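Local coordinates for thiamin pyrophosphokinase family protein (PDB 3MEL), which probably transfers a pyrophosphate group from ATP to thiamine, as thiamin pyrophosphokinases do, and binds thiamine diphosphate and magnesium, at residues A[58-61]-A[62-66]; A[84-87]-A[88-92]; A[124-127]-A[128-131]. All blocks are in the same frame, centred on the assembly; numbering follows the deposited sequence.

Contact 1: residues A[58-61]-A[62-66]; sequences YHFV and QETTE
T65 N donates to V61 O in a hydrogen bond of 3.3 Å on the packed side of a short helix, although T65 has already left helical angles. The methyl CG2 of T65 lies against the same carbonyl. Both side chains are buried: V61 packs on C33 and L34 of helix 32-37, both touch A46 of strand 45-48, and both lean on L43. T65 OG1 is hydrogen-bonded to T67 O in the following loop. This is the helix of a beta-alpha-beta unit, 57-64 running between strands 45-48 and 68-70, and its last turn is held by further backbone bonds: H59 O accepts N-H groups from Q62 and E63, both from the same face of its carbonyl plane. T64 OG1 folds back onto F60 O at 3.0 Å, almost in line with the C=O; with chi1 at -58° the hydroxyl lies beside the backbone N, which makes its own weak bond to the same oxygen. Toward solvent, at H59, E63 and Q62, the packing thins out. The exposed H59 ring and the E63 carboxylate are stacked with planes 10° apart, OE2 over one face of the imidazole, yet H59 NE2 and E63 OE2 stay 4.3 Å apart. Q62 stretches out along the helix surface and brings OE1 over one face of the Y58 ring, toward the rim, 3.6 Å from CE2 of Y58. That ring is itself backed by F50 and L68, and its hydroxyl is hydrogen-bonded to Q70 NE2.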
loop_
_atom_site.group_PDB
_atom_site.type_symbol
_atom_site.label_atom_id
_atom_site.label_comp_id
_atom_site.label_asym_id
_atom_site.label_seq_id
_atom_site.Cartn_x
_atom_site.Cartn_y
_atom_site.Cartn_z
ATOM N N TYR A 58 -7.263 -25.777 14.034
ATOM C CA TYR A 58 -6.394 -25.330 15.113
ATOM C C TYR A 58 -5.895 -26.486 15.973
ATOM O O TYR A 58 -4.961 -26.330 16.762
ATOM C CB TYR A 58 -7.136 -24.330 15.984
ATOM C CG TYR A 58 -6.276 -23.714 17.047
ATOM C CD1 TYR A 58 -5.079 -23.099 16.728
ATOM C CD2 TYR A 58 -6.659 -23.745 18.369
ATOM C CE1 TYR A 58 -4.291 -22.535 17.714
ATOM C CE2 TYR A 58 -5.876 -23.190 19.358
ATOM C CZ TYR A 58 -4.701 -22.584 19.031
ATOM O OH TYR A 58 -3.938 -22.034 20.034
ATOM N N HIS A 59 -6.525 -27.648 15.855
ATOM C CA HIS A 59 -6.029 -28.825 16.567
ATOM C C HIS A 59 -4.838 -29.348 15.757
ATOM O O HIS A 59 -3.802 -29.743 16.298
ATOM C CB HIS A 59 -7.138 -29.885 16.708
ATOM C CG HIS A 59 -6.732 -31.099 17.488
ATOM N ND1 HIS A 59 -6.225 -32.235 16.890
ATOM C CD2 HIS A 59 -6.751 -31.350 18.818
ATOM C CE1 HIS A 59 -5.948 -33.132 17.820
ATOM N NE2 HIS A 59 -6.258 -32.621 18.997
ATOM N N PHE A 60 -4.999 -29.309 14.442
ATOM C CA PHE A 60 -3.982 -29.767 13.517
ATOM C C PHE A 60 -2.733 -28.885 13.533
ATOM O O PHE A 60 -1.626 -29.377 13.334
ATOM C CB PHE A 60 -4.577 -29.840 12.114
ATOM C CG PHE A 60 -3.587 -30.190 11.056
ATOM C CD1 PHE A 60 -2.823 -31.350 11.160
ATOM C CD2 PHE A 60 -3.423 -29.369 9.942
ATOM C CE1 PHE A 60 -1.908 -31.679 10.179
ATOM C CE2 PHE A 60 -2.509 -29.691 8.954
ATOM C CZ PHE A 60 -1.751 -30.847 9.075
ATOM N N VAL A 61 -2.911 -27.588 13.769
ATOM C CA VAL A 61 -1.791 -26.659 13.839
ATOM C C VAL A 61 -1.065 -26.787 15.174
ATOM O O VAL A 61 0.082 -26.381 15.325
ATOM C CB VAL A 61 -2.265 -25.220 13.633
ATOM C CG1 VAL A 61 -1.182 -24.238 14.010
ATOM C CG2 VAL A 61 -2.698 -25.026 12.202
ATOM N N GLN A 62 -1.734 -27.389 16.142
ATOM C CA GLN A 62 -1.189 -27.499 17.484
ATOM C C GLN A 62 -0.350 -28.767 17.646
ATOM O O GLN A 62 0.617 -28.777 18.405
ATOM C CB GLN A 62 -2.333 -27.460 18.490
ATOM C CG GLN A 62 -1.924 -27.296 19.928
ATOM C CD GLN A 62 -3.063 -26.736 20.751
ATOM O OE1 GLN A 62 -4.008 -26.146 20.202
ATOM N NE2 GLN A 62 -2.989 -26.917 22.069
ATOM N N GLU A 63 -0.716 -29.833 16.933
ATOM C CA GLU A 63 0.080 -31.067 16.932
ATOM C C GLU A 63 1.333 -30.881 16.069
ATOM O O GLU A 63 2.442 -31.293 16.437
ATOM C CB GLU A 63 -0.719 -32.270 16.396
ATOM C CG GLU A 63 -1.987 -32.649 17.159
ATOM C CD GLU A 63 -1.777 -32.854 18.668
ATOM O OE1 GLU A 63 -1.369 -33.967 19.085
ATOM O OE2 GLU A 63 -2.049 -31.906 19.445
ATOM N N THR A 64 1.142 -30.241 14.925
ATOM C CA THR A 64 2.206 -30.076 13.952
ATOM C C THR A 64 3.287 -29.035 14.290
ATOM O O THR A 64 4.457 -29.329 14.195
ATOM C CB THR A 64 1.623 -29.782 12.577
ATOM O OG1 THR A 64 0.745 -30.851 12.206
ATOM C CG2 THR A 64 2.729 -29.651 11.569
ATOM N N THR A 65 2.923 -27.817 14.662
ATOM C CA THR A 65 3.961 -26.832 14.963
ATOM C C THR A 65 4.901 -27.405 16.009
ATOM O O THR A 65 4.603 -28.429 16.618
ATOM C CB THR A 65 3.365 -25.527 15.526
ATOM O OG1 THR A 65 4.408 -24.567 15.723
ATOM C CG2 THR A 65 2.671 -25.785 16.848
ATOM N N GLU A 66 6.030 -26.750 16.241
ATOM C CA GLU A 66 6.853 -27.138 17.378
ATOM C C GLU A 66 6.920 -26.079 18.467
ATOM O O GLU A 66 7.295 -26.386 19.592
ATOM C CB GLU A 66 8.249 -27.604 16.955
ATOM C CG GLU A 66 9.085 -26.610 16.181
ATOM C CD GLU A 66 10.397 -27.227 15.703
ATOM O OE1 GLU A 66 10.374 -28.383 15.218
ATOM O OE2 GLU A 66 11.453 -26.555 15.812
#

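Contact 2: residues A[84-87]-A[88-92]; sequences LQEA and LQRFP
L88, A87 and E86 bury the most surface at the C-terminal end of helix 79-90, which packs on strand 95-99 of the mixed sheet in the thiamin pyrophosphokinase catalytic domain. L88 lies alongside L84, both side chains pointing the same way, and their CD1 methyls meet at 4.0 Å. Under them the L88 N-H bonds to L84 O at 2.9 Å, nearly straight at 166°. This pair forms an apolar ridge one turn long that packs on M96 of strand 95-99 and F121 of helix 119-122. A87 offers only a methyl, but its carbonyl oxygen serves the end of the helix: R90 N donates to it at 3.1 Å from above the carbonyl plane, and F91 N adds a weak bond as the chain leaves helical angles. The F91 ring presents its edge to that same oxygen and meets the ring of Y25. On the side facing I69 of strand 68-70, E86 and R90 run side by side. The E86 chain bends at chi2 (-56°), which swings its carboxylate along the helix to the extended R90. There NH1 makes a salt bridge to OE1 of E86 at 3.2 Å, using the anti lone pair of OE1, with the carboxylate plane turned 63° from the guanidinium. NH1 of R90 also bonds to E86 O at 2.9 Å, coming from above that carbonyl plane while the oxygen lies almost exactly in the guanidinium plane.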
loop_
_atom_site.group_PDB
_atom_site.type_symbol
_atom_site.label_atom_id
_atom_site.label_comp_id
_atom_site.label_asym_id
_atom_site.label_seq_id
_atom_site.Cartn_x
_atom_site.Cartn_y
_atom_site.Cartn_z
ATOM N N LEU A 84 6.584 -11.360 14.167
ATOM C CA LEU A 84 7.897 -10.808 13.835
ATOM C C LEU A 84 8.791 -10.638 15.058
ATOM O O LEU A 84 9.949 -11.035 15.030
ATOM C CB LEU A 84 7.787 -9.491 13.065
ATOM C CG LEU A 84 9.090 -8.750 12.688
ATOM C CD1 LEU A 84 10.076 -9.583 11.808
ATOM C CD2 LEU A 84 8.733 -7.423 12.027
ATOM N N GLN A 85 8.262 -10.059 16.128
ATOM C CA GLN A 85 9.038 -9.877 17.348
ATOM C C GLN A 85 9.480 -11.216 17.967
ATOM O O GLN A 85 10.628 -11.362 18.392
ATOM C CB GLN A 85 8.253 -9.038 18.365
ATOM C CG GLN A 85 9.119 -8.451 19.498
ATOM C CD GLN A 85 8.428 -7.328 20.238
ATOM O OE1 GLN A 85 7.296 -6.962 19.907
ATOM N NE2 GLN A 85 9.105 -6.767 21.244
ATOM N N GLU A 86 8.572 -12.183 18.019
ATOM C CA GLU A 86 8.899 -13.493 18.563
ATOM C C GLU A 86 10.041 -14.121 17.776
ATOM O O GLU A 86 10.992 -14.654 18.352
ATOM C CB GLU A 86 7.685 -14.430 18.510
ATOM C CG GLU A 86 6.533 -14.094 19.450
ATOM C CD GLU A 86 6.946 -14.008 20.917
ATOM O OE1 GLU A 86 7.933 -14.664 21.312
ATOM O OE2 GLU A 86 6.279 -13.274 21.687
ATOM N N ALA A 87 9.921 -14.071 16.451
ATOM C CA ALA A 87 10.881 -14.704 15.557
ATOM C C ALA A 87 12.236 -14.001 15.620
ATOM O O ALA A 87 13.268 -14.656 15.614
ATOM C CB ALA A 87 10.345 -14.734 14.147
ATOM N N LEU A 88 12.245 -12.673 15.700
ATOM C CA LEU A 88 13.504 -11.984 15.915
ATOM C C LEU A 88 14.046 -12.278 17.306
ATOM O O LEU A 88 15.251 -12.174 17.539
ATOM C CB LEU A 88 13.370 -10.483 15.719
ATOM C CG LEU A 88 13.538 -9.893 14.327
ATOM C CD1 LEU A 88 13.017 -8.484 14.364
ATOM C CD2 LEU A 88 14.972 -9.899 13.870
ATOM N N GLN A 89 13.173 -12.640 18.242
ATOM C CA GLN A 89 13.660 -12.962 19.577
ATOM C C GLN A 89 14.535 -14.201 19.500
ATOM O O GLN A 89 15.501 -14.325 20.247
ATOM C CB GLN A 89 12.534 -13.214 20.569
ATOM C CG GLN A 89 13.074 -13.593 21.934
ATOM C CD GLN A 89 12.023 -14.137 22.891
ATOM O OE1 GLN A 89 11.212 -13.380 23.429
ATOM N NE2 GLN A 89 12.046 -15.456 23.124
ATOM N N ARG A 90 14.182 -15.099 18.579
ATOM C CA ARG A 90 14.793 -16.408 18.457
ATOM C C ARG A 90 15.917 -16.393 17.449
ATOM O O ARG A 90 16.774 -17.277 17.484
ATOM C CB ARG A 90 13.749 -17.435 18.007
ATOM C CG ARG A 90 13.011 -18.135 19.127
ATOM C CD ARG A 90 11.644 -18.640 18.675
ATOM N NE ARG A 90 10.786 -18.950 19.815
ATOM C CZ ARG A 90 10.079 -18.043 20.498
ATOM N NH1 ARG A 90 10.102 -16.757 20.160
ATOM N NH2 ARG A 90 9.341 -18.425 21.529
ATOM N N PHE A 91 15.901 -15.411 16.539
ATOM C CA PHE A 91 16.900 -15.297 15.465
ATOM C C PHE A 91 17.280 -13.848 15.235
ATOM O O PHE A 91 17.025 -13.301 14.178
ATOM C CB PHE A 91 16.352 -15.874 14.164
ATOM C CG PHE A 91 16.105 -17.359 14.211
ATOM C CD1 PHE A 91 16.964 -18.240 13.568
ATOM C CD2 PHE A 91 15.026 -17.876 14.910
ATOM C CE1 PHE A 91 16.741 -19.608 13.620
ATOM C CE2 PHE A 91 14.799 -19.227 14.956
ATOM C CZ PHE A 91 15.655 -20.097 14.311
ATOM N N PRO A 92 17.922 -13.219 16.221
ATOM C CA PRO A 92 17.958 -11.754 16.177
ATOM C C PRO A 92 18.754 -11.165 15.002
ATOM O O PRO A 92 18.761 -9.953 14.810
ATOM C CB PRO A 92 18.611 -11.370 17.515
ATOM C CG PRO A 92 18.742 -12.645 18.298
ATOM C CD PRO A 92 18.721 -13.764 17.327
#

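Contact 3: residues A[124-127]-A[128-131]; sequences VLRQ and IRLC
From V124 the backbone winds through one 3-10 turn, with Q127 N bonded to V124 O at 2.9 Å, and then straightens at I128 into strand 128-131; a weak bond of 3.3 Å from I128 N to L125 O spans the join. I128 covers the turn: its CD1 rests 3.3 Å from V124 O and 3.9 Å from V124 CG2, the two side chains crossing at about a right angle. With chi1 at -70°, CG1 lies beside the backbone N of I128, and this directs the branch back over the turn. V124 and Q127 also pack on L88 of helix 79-90, while I128 touches Y139. The join leads from helix 119-122 into the large mixed sheet, where strand 128-131 runs parallel to 95-99 and antiparallel to 135-140. On another flank, R129 bends at chi2 and chi3 to bring NH1 close to R126 O, a modelled approach too short to be trusted. The guanidinium groups of R126 and R129 form a like-charged pair, planes 13° apart, NH1 of each over one face of the other. R129 NH2 forms a salt bridge with E95; R126 NE donates to Y139 O, its guanidinium making a cation-pi contact with Y140.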
loop_
_atom_site.group_PDB
_atom_site.type_symbol
_atom_site.label_atom_id
_atom_site.label_comp_id
_atom_site.label_asym_id
_atom_site.label_seq_id
_atom_site.Cartn_x
_atom_site.Cartn_y
_atom_site.Cartn_z
ATOM N N VAL A 124 16.643 -3.355 13.315
ATOM C CA VAL A 124 16.787 -4.385 12.301
ATOM C C VAL A 124 16.027 -4.100 10.994
ATOM O O VAL A 124 15.503 -5.033 10.383
ATOM C CB VAL A 124 16.383 -5.785 12.848
ATOM C CG1 VAL A 124 17.247 -6.173 14.043
ATOM C CG2 VAL A 124 14.910 -5.831 13.227
ATOM N N LEU A 125 15.972 -2.841 10.550
ATOM C CA LEU A 125 15.243 -2.524 9.312
ATOM C C LEU A 125 15.879 -3.168 8.097
ATOM O O LEU A 125 15.213 -3.546 7.137
ATOM C CB LEU A 125 15.144 -1.018 9.088
ATOM C CG LEU A 125 16.400 -0.161 8.988
ATOM C CD1 LEU A 125 16.946 -0.116 7.594
ATOM C CD2 LEU A 125 16.029 1.226 9.436
ATOM N N ARG A 126 17.195 -3.270 8.152
ATOM C CA ARG A 126 17.989 -3.861 7.106
ATOM C C ARG A 126 17.680 -5.358 7.013
ATOM O O ARG A 126 18.017 -6.014 6.040
ATOM C CB ARG A 126 19.452 -3.610 7.456
ATOM C CG ARG A 126 20.366 -3.228 6.309
ATOM C CD ARG A 126 19.838 -2.085 5.486
ATOM N NE ARG A 126 18.875 -2.539 4.489
ATOM C CZ ARG A 126 19.147 -3.382 3.496
ATOM N NH1 ARG A 126 18.189 -3.717 2.645
ATOM N NH2 ARG A 126 20.367 -3.891 3.348
ATOM N N GLN A 127 17.005 -5.889 8.024
ATOM C CA GLN A 127 16.730 -7.324 8.109
ATOM C C GLN A 127 15.328 -7.735 7.659
ATOM O O GLN A 127 15.033 -8.917 7.566
ATOM C CB GLN A 127 16.949 -7.819 9.545
ATOM C CG GLN A 127 18.392 -7.770 10.006
ATOM C CD GLN A 127 18.585 -8.384 11.363
ATOM O OE1 GLN A 127 17.972 -9.400 11.693
ATOM N NE2 GLN A 127 19.444 -7.782 12.161
ATOM N N ILE A 128 14.469 -6.761 7.384
ATOM C CA ILE A 128 13.048 -7.006 7.183
ATOM C C ILE A 128 12.716 -6.924 5.692
ATOM O O ILE A 128 13.081 -5.953 5.026
ATOM C CB ILE A 128 12.210 -5.986 8.069
ATOM C CG1 ILE A 128 12.366 -6.328 9.557
ATOM C CG2 ILE A 128 10.735 -5.931 7.682
ATOM C CD1 ILE A 128 12.220 -5.163 10.488
ATOM N N ARG A 129 12.064 -7.959 5.165
ATOM C CA ARG A 129 11.649 -7.991 3.757
ATOM C C ARG A 129 10.208 -8.445 3.657
ATOM O O ARG A 129 9.806 -9.363 4.374
ATOM C CB ARG A 129 12.494 -8.982 2.951
ATOM C CG ARG A 129 13.544 -8.371 2.061
ATOM C CD ARG A 129 14.690 -7.815 2.885
ATOM N NE ARG A 129 16.001 -8.199 2.366
ATOM C CZ ARG A 129 17.145 -7.852 2.949
ATOM N NH1 ARG A 129 17.114 -7.104 4.046
ATOM N NH2 ARG A 129 18.311 -8.241 2.438
ATOM N N LEU A 130 9.446 -7.819 2.760
ATOM C CA LEU A 130 8.071 -8.215 2.478
ATOM C C LEU A 130 7.965 -8.557 1.015
ATOM O O LEU A 130 8.445 -7.801 0.184
ATOM C CB LEU A 130 7.122 -7.057 2.759
ATOM C CG LEU A 130 6.828 -6.632 4.195
ATOM C CD1 LEU A 130 6.608 -5.146 4.236
ATOM C CD2 LEU A 130 5.598 -7.358 4.724
ATOM N N CYS A 131 7.313 -9.664 0.678
ATOM C CA CYS A 131 7.272 -10.082 -0.722
ATOM C C CYS A 131 5.942 -10.598 -1.236
ATOM O O CYS A 131 5.182 -11.243 -0.533
ATOM C CB CYS A 131 8.357 -11.117 -1.005
ATOM S SG CYS A 131 9.991 -10.554 -0.557
#

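Overall arrangement
The three contacts follow one another along the chain. Contacts 2 and 3 touch: L88 CD1 meets V124 CG2 at 3.5 Å, which packs helix 79-90 against the turn leading into strand 128-131; their centres are 12 Å apart. Contact 1 stands apart, on the helix beside the edge strand 68-70, about 8 Å from contact 2 and 19 Å from contact 3 by nearest atoms. The bound thiamine diphosphate is nearest to contact 2, where the L84 side chain is about 9 Å from it and about 5 Å from that of the ligand-binding T80. Y58 of contact 1 lies about 7 Å, side chain to side chain, from the magnesium ligand D30.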